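Local atomic coordinates of cyclic nucleotide-gated potassium channel mll3241 (Mesorhizobium loti, PDB entry 4MUV), a protein that forms a homotetrameric potassium channel of the cell membrane that is activated by cyclic AMP, which binds to its cytoplasmic cyclic nucleotide-binding domain. Residues F60-E64 against G65-V69; P28-L31 against V32-R36. The protein carries 3 engineered substitutions. One frame throughout, in Å; residues are numbered along the deposited sequence.

Interaction 1. Residues F60-E64 against G65-V69; sequences FFVVE and GSVSV. With PCG (cyclic guanosine monophosphate), chain C.
Where V62 reaches round toward G65 and V67, the chain runs out of strand 58-64, bends at E64-G65 and enters strand 67-70, which belongs to a different sheet. The strand end is kinked first by a classic beta bulge: V63, whose psi of -19° leaves the extended range, and E64 both face S105 of strand 104-110. G65 then takes a positive phi of 78°, a conformation that glycine adopts readily. On the inside of the bend lies V62. Its CG1, anti to the backbone N, comes within 3.4 Å of the carbonyl oxygen of G65, while CG2, beside that N, meets CG2 of V67 at 4.4 Å, a loose apolar contact. V104 adds to the packing on V62, and I49 and L77 to that on V67. The carboxylate of E64 is held outside the bend: OE1 accepts a hydrogen bond from S105 OG and forms a salt bridge with R12. S66 OG is hydrogen-bonded to E76. At the far end V69 turns its methyl groups to the guanine of the bound cyclic GMP, CG1 lying 3.7 Å from C4 of the nucleotide and CG2 3.8 Å from C8. This bulged, glycine-containing corner links the two sheets of the cyclic nucleotide-binding domain's beta-roll and leads into a strand that lines the purine pocket.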
ATOM      1  N   PHE A  60      -1.348  -0.634  -0.522  1.00  7.36           N
ATOM      2  CA  PHE A  60      -0.522  -1.737  -0.057  1.00  7.51           C
ATOM      3  C   PHE A  60       0.851  -1.232   0.362  1.00  7.42           C
ATOM      4  O   PHE A  60       1.464  -0.402  -0.331  1.00  8.81           O
ATOM      5  CB  PHE A  60      -0.320  -2.753  -1.161  1.00  9.18           C
ATOM      6  CG  PHE A  60      -1.596  -3.300  -1.733  1.00 10.56           C
ATOM      7  CD1 PHE A  60      -2.176  -4.432  -1.188  1.00 12.37           C
ATOM      8  CD2 PHE A  60      -2.183  -2.713  -2.831  1.00 11.40           C
ATOM      9  CE1 PHE A  60      -3.340  -4.958  -1.708  1.00 14.67           C
ATOM     10  CE2 PHE A  60      -3.358  -3.232  -3.366  1.00 13.98           C
ATOM     11  CZ  PHE A  60      -3.933  -4.357  -2.801  1.00 15.50           C
ATOM     12  N   PHE A  61       1.344  -1.749   1.493  1.00  7.69           N
ATOM     13  CA  PHE A  61       2.702  -1.510   1.982  1.00  7.94           C
ATOM     14  C   PHE A  61       3.482  -2.789   1.794  1.00  8.26           C
ATOM     15  O   PHE A  61       3.091  -3.845   2.271  1.00  9.46           O
ATOM     16  CB  PHE A  61       2.659  -1.090   3.449  1.00  8.85           C
ATOM     17  CG  PHE A  61       1.890   0.168   3.639  1.00  9.34           C
ATOM     18  CD1 PHE A  61       0.522   0.138   3.800  1.00  9.80           C
ATOM     19  CD2 PHE A  61       2.528   1.395   3.581  1.00  9.14           C
ATOM     20  CE1 PHE A  61      -0.185   1.303   3.925  1.00 11.58           C
ATOM     21  CE2 PHE A  61       1.811   2.566   3.684  1.00 10.50           C
ATOM     22  CZ  PHE A  61       0.452   2.517   3.863  1.00 12.99           C
ATOM     23  N   VAL A  62       4.602  -2.703   1.073  1.00  8.19           N
ATOM     24  CA  VAL A  62       5.439  -3.887   0.851  1.00  8.97           C
ATOM     25  C   VAL A  62       6.281  -4.137   2.095  1.00  8.65           C
ATOM     26  O   VAL A  62       6.958  -3.231   2.591  1.00 10.24           O
ATOM     27  CB  VAL A  62       6.379  -3.707  -0.355  1.00  8.82           C
ATOM     28  CG1 VAL A  62       7.205  -4.944  -0.589  1.00  8.94           C
ATOM     29  CG2 VAL A  62       5.585  -3.369  -1.609  1.00 10.32           C
ATOM     30  N   VAL A  63       6.237  -5.362   2.622  1.00  9.47           N
ATOM     31  CA  VAL A  63       6.957  -5.660   3.853  1.00 10.06           C
ATOM     32  C   VAL A  63       7.943  -6.807   3.738  1.00 13.13           C
ATOM     33  O   VAL A  63       8.827  -6.879   4.575  1.00 14.17           O
ATOM     34  CB  VAL A  63       5.977  -5.780   5.080  1.00 11.67           C
ATOM     35  CG1 VAL A  63       5.395  -4.408   5.453  1.00 12.54           C
ATOM     36  CG2 VAL A  63       4.863  -6.744   4.832  1.00 12.50           C
ATOM     37  N   GLU A  64       7.801  -7.668   2.727  1.00 12.36           N
ATOM     38  CA  GLU A  64       8.768  -8.737   2.420  1.00 12.65           C
ATOM     39  C   GLU A  64       8.682  -8.995   0.922  1.00 10.87           C
ATOM     40  O   GLU A  64       7.585  -8.998   0.365  1.00 11.51           O
ATOM     41  CB  GLU A  64       8.442 -10.060   3.148  1.00 13.40           C
ATOM     42  CG  GLU A  64       8.291  -9.986   4.675  1.00 15.81           C
ATOM     43  CD  GLU A  64       7.879 -11.310   5.304  1.00 16.97           C
ATOM     44  OE1 GLU A  64       7.046 -12.048   4.723  1.00 17.10           O
ATOM     45  OE2 GLU A  64       8.364 -11.605   6.400  1.00 17.44           O
ATOM     46  N   GLY A  65       9.812  -9.201   0.252  1.00 12.06           N
ATOM     47  CA  GLY A  65       9.777  -9.436  -1.179  1.00 11.12           C
ATOM     48  C   GLY A  65       9.584  -8.161  -1.969  1.00 11.15           C
ATOM     49  O   GLY A  65       9.748  -7.078  -1.455  1.00 12.62           O
ATOM     50  N   SER A  66       9.247  -8.299  -3.242  1.00 11.83           N
ATOM     51  CA  SER A  66       9.111  -7.146  -4.113  1.00 11.72           C
ATOM     52  C   SER A  66       7.987  -7.282  -5.132  1.00 10.41           C
ATOM     53  O   SER A  66       7.552  -8.391  -5.480  1.00 11.50           O
ATOM     54  CB  SER A  66      10.426  -6.867  -4.831  1.00 13.27           C
ATOM     55  OG  SER A  66      10.778  -7.946  -5.664  1.00 15.33           O
ATOM     56  N   VAL A  67       7.525  -6.122  -5.600  1.00  9.96           N
ATOM     57  CA  VAL A  67       6.571  -6.021  -6.693  1.00  9.55           C
ATOM     58  C   VAL A  67       7.182  -5.322  -7.892  1.00  9.16           C
ATOM     59  O   VAL A  67       8.151  -4.582  -7.758  1.00 10.92           O
ATOM     60  CB  VAL A  67       5.273  -5.304  -6.271  1.00  9.66           C
ATOM     61  CG1 VAL A  67       4.617  -6.034  -5.123  1.00 10.99           C
ATOM     62  CG2 VAL A  67       5.523  -3.859  -5.939  1.00  9.72           C
ATOM     63  N   SER A  68       6.561  -5.553  -9.041  1.00  9.97           N
ATOM     64  CA  SER A  68       6.917  -4.963 -10.317  1.00  9.47           C
ATOM     65  C   SER A  68       5.804  -4.016 -10.752  1.00  8.65           C
ATOM     66  O   SER A  68       4.642  -4.390 -10.743  1.00 10.28           O
ATOM     67  CB  SER A  68       7.023  -6.113 -11.323  1.00 14.07           C
ATOM     68  OG  SER A  68       7.052  -5.670 -12.636  1.00 20.61           O
ATOM     69  N   VAL A  69       6.170  -2.799 -11.129  1.00 10.16           N
ATOM     70  CA  VAL A  69       5.225  -1.784 -11.598  1.00  9.96           C
ATOM     71  C   VAL A  69       5.419  -1.598 -13.094  1.00 10.30           C
ATOM     72  O   VAL A  69       6.503  -1.219 -13.543  1.00 12.16           O
ATOM     73  CB  VAL A  69       5.429  -0.434 -10.869  1.00 10.38           C
ATOM     74  CG1 VAL A  69       4.405   0.591 -11.369  1.00 10.29           C
ATOM     75  CG2 VAL A  69       5.372  -0.619  -9.353  1.00 12.25           C
TER
HETATM   76  PA  PCG C 401      -2.513   3.336  -8.417  1.00  7.07           P
HETATM   77  O1A PCG C 401      -3.655   3.345  -7.421  1.00  8.00           O
HETATM   78  O2A PCG C 401      -2.692   4.161  -9.641  1.00  8.23           O
HETATM   79  O5' PCG C 401      -2.247   1.872  -8.836  1.00  7.12           O
HETATM   80  C5' PCG C 401      -1.076   1.542  -9.434  1.00  8.86           C
HETATM   81  C4' PCG C 401       0.073   2.028  -8.532  1.00  7.32           C
HETATM   82  O4' PCG C 401       1.463   1.752  -8.944  1.00  8.14           O
HETATM   83  C3' PCG C 401      -0.007   3.394  -8.376  1.00  7.02           C
HETATM   84  O3' PCG C 401      -1.206   3.806  -7.647  1.00  7.25           O
HETATM   85  C2' PCG C 401       1.356   3.709  -7.634  1.00  7.42           C
HETATM   86  O2' PCG C 401       1.146   3.635  -6.224  1.00  8.00           O
HETATM   87  C1' PCG C 401       2.244   2.714  -8.079  1.00  6.67           C
HETATM   88  N9  PCG C 401       3.386   3.151  -8.825  1.00  7.65           N
HETATM   89  C8  PCG C 401       4.708   3.026  -8.472  1.00  8.03           C
HETATM   90  N7  PCG C 401       5.510   3.639  -9.344  1.00  8.12           N
HETATM   91  C5  PCG C 401       4.670   4.172 -10.292  1.00  7.64           C
HETATM   92  C6  PCG C 401       4.939   4.945 -11.473  1.00  8.99           C
HETATM   93  O6  PCG C 401       6.075   5.287 -11.883  1.00  9.19           O
HETATM   94  N1  PCG C 401       3.818   5.306 -12.180  1.00  7.74           N
HETATM   95  C2  PCG C 401       2.521   5.013 -11.787  1.00  9.44           C
HETATM   96  N2  PCG C 401       1.496   5.437 -12.550  1.00 10.62           N
HETATM   97  N3  PCG C 401       2.224   4.278 -10.668  1.00  8.23           N
HETATM   98  C4  PCG C 401       3.371   3.886  -9.947  1.00  7.87           C

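Interaction 2. Residues P28-L31 against V32-R36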
ATOM      1  N   PRO A  28       1.632   6.887  18.744  1.00 16.41           N
ATOM      2  CA  PRO A  28       1.427   5.463  18.983  1.00 15.16           C
ATOM      3  C   PRO A  28      -0.023   4.998  18.902  1.00 12.82           C
ATOM      4  O   PRO A  28      -0.260   3.919  18.382  1.00 12.74           O
ATOM      5  CB  PRO A  28       2.033   5.252  20.372  1.00 18.96           C
ATOM      6  CG  PRO A  28       2.059   6.574  20.980  1.00 19.39           C
ATOM      7  CD  PRO A  28       2.299   7.539  19.883  1.00 19.37           C
ATOM      8  N   ALA A  29      -0.985   5.793  19.369  1.00 14.12           N
ATOM      9  CA  ALA A  29      -2.389   5.390  19.265  1.00 13.80           C
ATOM     10  C   ALA A  29      -2.802   5.300  17.782  1.00 11.15           C
ATOM     11  O   ALA A  29      -3.619   4.437  17.395  1.00 12.28           O
ATOM     12  CB  ALA A  29      -3.306   6.330  20.046  1.00 15.78           C
ATOM     13  N   VAL A  30      -2.293   6.207  16.946  1.00 11.22           N
ATOM     14  CA  VAL A  30      -2.585   6.192  15.522  1.00 11.05           C
ATOM     15  C   VAL A  30      -1.991   4.928  14.880  1.00  9.68           C
ATOM     16  O   VAL A  30      -2.667   4.228  14.121  1.00 10.23           O
ATOM     17  CB  VAL A  30      -2.093   7.448  14.774  1.00 12.37           C
ATOM     18  CG1 VAL A  30      -2.451   7.355  13.286  1.00 13.62           C
ATOM     19  CG2 VAL A  30      -2.722   8.693  15.343  1.00 14.74           C
ATOM     20  N   LEU A  31      -0.752   4.605  15.211  1.00 10.47           N
ATOM     21  CA  LEU A  31      -0.145   3.406  14.651  1.00 10.22           C
ATOM     22  C   LEU A  31      -0.947   2.164  15.037  1.00 10.13           C
ATOM     23  O   LEU A  31      -1.217   1.312  14.211  1.00 10.49           O
ATOM     24  CB  LEU A  31       1.288   3.261  15.133  1.00 11.91           C
ATOM     25  CG  LEU A  31       1.995   1.999  14.604  1.00 14.72           C
ATOM     26  CD1 LEU A  31       2.099   1.991  13.099  1.00 16.98           C
ATOM     27  CD2 LEU A  31       3.377   1.910  15.210  1.00 16.77           C
ATOM     28  N   VAL A  32      -1.328   2.048  16.302  1.00 11.31           N
ATOM     29  CA  VAL A  32      -2.076   0.870  16.705  1.00 11.24           C
ATOM     30  C   VAL A  32      -3.433   0.797  15.994  1.00 11.37           C
ATOM     31  O   VAL A  32      -3.833  -0.268  15.521  1.00 12.25           O
ATOM     32  CB  VAL A  32      -2.193   0.779  18.231  1.00 13.38           C
ATOM     33  CG1 VAL A  32      -3.146  -0.330  18.643  1.00 16.39           C
ATOM     34  CG2 VAL A  32      -0.821   0.560  18.861  1.00 15.00           C
ATOM     35  N   GLU A  33      -4.117   1.932  15.884  1.00 10.21           N
ATOM     36  CA  GLU A  33      -5.402   1.963  15.206  1.00 10.94           C
ATOM     37  C   GLU A  33      -5.251   1.455  13.769  1.00  9.04           C
ATOM     38  O   GLU A  33      -6.055   0.635  13.278  1.00 11.11           O
ATOM     39  CB  GLU A  33      -5.994   3.379  15.253  1.00 13.09           C
ATOM     40  CG  GLU A  33      -7.480   3.476  14.973  1.00 15.49           C
ATOM     41  CD  GLU A  33      -7.836   3.615  13.506  1.00 20.43           C
ATOM     42  OE1 GLU A  33      -6.941   3.870  12.664  1.00 21.41           O
ATOM     43  OE2 GLU A  33      -9.040   3.480  13.186  1.00 23.94           O
ATOM     44  N   ILE A  34      -4.224   1.930  13.073  1.00  9.25           N
ATOM     45  CA  ILE A  34      -4.013   1.561  11.687  1.00  9.37           C
ATOM     46  C   ILE A  34      -3.617   0.095  11.568  1.00  9.24           C
ATOM     47  O   ILE A  34      -4.121  -0.611  10.695  1.00 10.05           O
ATOM     48  CB  ILE A  34      -3.018   2.505  11.049  1.00 12.66           C
ATOM     49  CG1 ILE A  34      -3.646   3.905  10.931  1.00 16.79           C
ATOM     50  CG2 ILE A  34      -2.569   1.981   9.691  1.00 15.59           C
ATOM     51  CD1 ILE A  34      -4.856   4.005   9.935  1.00 19.33           C
ATOM     52  N   VAL A  35      -2.764  -0.385  12.456  1.00 10.00           N
ATOM     53  CA  VAL A  35      -2.341  -1.777  12.379  1.00  9.70           C
ATOM     54  C   VAL A  35      -3.504  -2.755  12.565  1.00  9.05           C
ATOM     55  O   VAL A  35      -3.560  -3.785  11.907  1.00 10.36           O
ATOM     56  CB  VAL A  35      -1.160  -2.062  13.302  1.00 13.29           C
ATOM     57  CG1 VAL A  35      -0.784  -3.542  13.230  1.00 17.72           C
ATOM     58  CG2 VAL A  35       0.028  -1.246  12.858  1.00 16.13           C
ATOM     59  N   ARG A  36      -4.462  -2.411  13.415  1.00  8.93           N
ATOM     60  CA  ARG A  36      -5.650  -3.230  13.577  1.00 10.10           C
ATOM     61  C   ARG A  36      -6.486  -3.288  12.295  1.00 11.16           C
ATOM     62  O   ARG A  36      -7.207  -4.262  12.070  1.00 12.91           O
ATOM     63  CB  ARG A  36      -6.521  -2.699  14.714  1.00 12.54           C
ATOM     64  CG  ARG A  36      -5.935  -2.813  16.075  1.00 15.92           C
ATOM     65  CD  ARG A  36      -7.008  -2.476  17.115  1.00 20.00           C
ATOM     66  NE  ARG A  36      -6.449  -2.080  18.409  1.00 24.32           N
ATOM     67  CZ  ARG A  36      -5.878  -2.919  19.273  1.00 26.93           C
ATOM     68  NH1 ARG A  36      -5.800  -4.215  18.995  1.00 29.91           N
ATOM     69  NH2 ARG A  36      -5.403  -2.467  20.434  1.00 28.08           N
TER
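P28, A29, V30 and L31 each accept a backbone hydrogen bond from the residue four places on, in the first turns of helix 28-37. V32 N reaches P28 O at 3.0 Å, and E33 N reaches A29 O at the same length. The next two bonds run from I34 N to V30 O and from V35 N to L31 O, the latter at 2.9 Å; in all four the N-H...O angle lies between 159° and 166°. R36 N continues the pattern to V32 O, and the carbonyl oxygen of V35 is taken by the side-chain amide of N13. Apolar side-chain carbons lie close to several of these oxygens: V32 CG2 is 3.4 Å from P28 O, and V35 CG2 is 3.2 Å from L31 O, since chi1 of 178° sets that methyl beside its own backbone N. The same methyl meets L31 CD1 at 3.9 Å, the two side chains running alongside each other in one direction. Both pack on W14 and V17 of helix 13-17. On another face V30 CG1 approaches I34 CG1 at 4.3 Å, and I34 touches L117 of helix 111-120, with E33 resting on M116 of that helix. The arrangement is a regular alpha-helical i to i+4 pattern, in a helix that packs against two others beside the beta-roll, away from the nucleotide site.

Interaction 2 precedes interaction 1 in the chain, and the two do not touch: their centres are 21 Å apart and their nearest atoms about 6 Å. Interaction 1 lies nearer the middle of the domain: its centre is about 8 Å from the centre of the chain, that of interaction 2 about 16 Å. The ligand is met directly from 65-69 alone, through V69; the side chain of V67 is about 8 Å from that of R135, and the side chain of V62 about 9 Å from that of E85, both cyclic nucleotide-binding residues. Residues 28-36 instead belong to the helical part packed beside the beta-roll.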